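Local coordinates for malonyl acyl carrier protein transacylase (Streptococcus pneumoniae, PDB 3IM8) that probably transfers the malonyl group from coenzyme A to holo-acyl carrier protein, supplying malonyl-ACP for fatty acid synthesis, at residues A[95-100]-A[220-225]. Sequence-based numbering, arbitrary orientation.
Sequences SALVAS and SDFTCP
The carbonyl oxygen of S100, just past the last turn of its helix, is gripped by two successive amides of the loop 220-225. T223 N gives the stronger bond, 2.6 Å from S100 O with an N-H...O angle of 157°, while C224 N adds a weak one at 3.3 Å. The beta-hydroxyl of threonine is short enough to meet both S100 O and a water that donates to A99 O; chi1 of 58° turns T223 OG1 toward them, 3.1 Å from S100 O, at most a weak bond because its single proton has another acceptor in reach.

S100 OG turns back onto the last helical turn, 3.0 Å from A96 O and 2.9 Å from L97 O, and its one proton cannot be assigned to either. A small serine lets the F222 ring come close: S100 CB lies in the ring plane at its edge and S100 OG near that plane, 3.4 Å from F222 CD2. Leucine's methyl and the apolar ring make the greasy part of the contact, L97 CD2 lying 3.7 Å from F222 CE2, oblique to the ring.

The contact thus ties the end of helix 92-99, which leads out of the probable nucleophile elbow at S90, to the loop leading toward helix 240-247. I240 of that helix packs on both L97 and F222, A99 lies against F8 of strand 4-8 and Y73 of helix 58-78, and P225 accepts a backbone hydrogen bond from V86 of edge strand 85-88.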
loop_
_atom_site.group_PDB
_atom_site.type_symbol
_atom_site.label_atom_id
_atom_site.label_comp_id
_atom_site.label_asym_id
_atom_site.label_seq_id
_atom_site.Cartn_x
_atom_site.Cartn_y
_atom_site.Cartn_z
ATOM N N SER A 95 -2.799 -7.267 1.777
ATOM C CA SER A 95 -3.295 -8.031 0.598
ATOM C C SER A 95 -2.260 -9.080 0.139
ATOM O O SER A 95 -2.615 -10.216 -0.138
ATOM C CB SER A 95 -3.612 -7.069 -0.567
ATOM O OG SER A 95 -4.524 -6.049 -0.180
ATOM N N ALA A 96 -0.991 -8.633 0.067
ATOM C CA ALA A 96 0.210 -9.427 -0.242
ATOM C C ALA A 96 0.462 -10.509 0.820
ATOM O O ALA A 96 0.837 -11.634 0.494
ATOM C CB ALA A 96 1.326 -8.530 -0.289
ATOM N N LEU A 97 0.233 -10.184 2.095
ATOM C CA LEU A 97 0.291 -11.199 3.173
ATOM C C LEU A 97 -0.717 -12.300 2.957
ATOM O O LEU A 97 -0.394 -13.471 3.168
ATOM C CB LEU A 97 0.114 -10.592 4.578
ATOM C CG LEU A 97 1.409 -9.928 5.092
ATOM C CD1 LEU A 97 1.098 -9.061 6.340
ATOM C CD2 LEU A 97 2.536 -10.959 5.380
ATOM N N VAL A 98 -1.916 -11.933 2.531
ATOM C CA VAL A 98 -2.956 -12.911 2.150
ATOM C C VAL A 98 -2.536 -13.737 0.934
ATOM O O VAL A 98 -2.579 -14.976 0.971
ATOM C CB VAL A 98 -4.343 -12.270 1.916
ATOM C CG1 VAL A 98 -5.364 -13.318 1.302
ATOM C CG2 VAL A 98 -4.902 -11.730 3.226
ATOM N N ALA A 99 -2.070 -13.063 -0.120
ATOM C CA ALA A 99 -1.601 -13.771 -1.294
ATOM C C ALA A 99 -0.392 -14.666 -1.001
ATOM O O ALA A 99 -0.236 -15.687 -1.628
ATOM C CB ALA A 99 -1.299 -12.785 -2.419
ATOM N N SER A 100 0.444 -14.309 -0.019
ATOM C CA SER A 100 1.675 -15.048 0.207
ATOM C C SER A 100 1.446 -16.212 1.126
ATOM O O SER A 100 2.401 -16.909 1.479
ATOM C CB SER A 100 2.766 -14.136 0.792
ATOM O OG SER A 100 2.322 -13.677 2.056
ATOM N N SER A 220 0.539 -17.849 9.458
ATOM C CA SER A 220 0.953 -19.181 8.935
ATOM C C SER A 220 2.265 -19.078 8.200
ATOM O O SER A 220 2.822 -17.988 8.058
ATOM C CB SER A 220 -0.062 -19.748 7.926
ATOM O OG SER A 220 -1.281 -20.184 8.521
ATOM N N ASP A 221 2.740 -20.218 7.696
ATOM C CA ASP A 221 3.941 -20.275 6.864
ATOM C C ASP A 221 3.725 -19.518 5.541
ATOM O O ASP A 221 2.629 -19.603 4.964
ATOM C CB ASP A 221 4.230 -21.757 6.529
ATOM C CG ASP A 221 4.975 -22.497 7.648
ATOM O OD1 ASP A 221 5.118 -23.751 7.555
ATOM O OD2 ASP A 221 5.459 -21.820 8.585
ATOM N N PHE A 222 4.744 -18.805 5.061
ATOM C CA PHE A 222 4.730 -18.177 3.720
ATOM C C PHE A 222 4.716 -19.238 2.622
ATOM O O PHE A 222 5.544 -20.139 2.636
ATOM C CB PHE A 222 5.943 -17.253 3.506
ATOM C CG PHE A 222 5.822 -15.881 4.200
ATOM C CD1 PHE A 222 6.482 -15.629 5.402
ATOM C CD2 PHE A 222 5.044 -14.855 3.643
ATOM C CE1 PHE A 222 6.393 -14.374 6.027
ATOM C CE2 PHE A 222 4.942 -13.587 4.257
ATOM C CZ PHE A 222 5.598 -13.340 5.438
ATOM N N THR A 223 3.802 -19.138 1.672
ATOM C CA THR A 223 3.814 -20.052 0.561
ATOM C C THR A 223 4.572 -19.403 -0.582
ATOM O O THR A 223 4.989 -20.059 -1.530
ATOM C CB THR A 223 2.404 -20.578 0.228
ATOM O OG1 THR A 223 1.510 -19.495 -0.061
ATOM C CG2 THR A 223 1.866 -21.344 1.469
ATOM N N CYS A 224 4.807 -18.102 -0.473
ATOM C CA CYS A 224 5.701 -17.466 -1.406
ATOM C C CYS A 224 6.333 -16.214 -0.756
ATOM O O CYS A 224 5.757 -15.656 0.189
ATOM C CB CYS A 224 4.960 -17.184 -2.705
ATOM S SG CYS A 224 4.378 -15.516 -2.802
ATOM N N PRO A 225 7.541 -15.832 -1.206
ATOM C CA PRO A 225 8.273 -14.788 -0.538
ATOM C C PRO A 225 7.552 -13.444 -0.712
ATOM O O PRO A 225 7.009 -13.167 -1.796
ATOM C CB PRO A 225 9.636 -14.771 -1.237
ATOM C CG PRO A 225 9.736 -16.146 -1.973
ATOM C CD PRO A 225 8.304 -16.498 -2.281
HETATM O O HOH W 1 1.642 -17.742 -2.537
#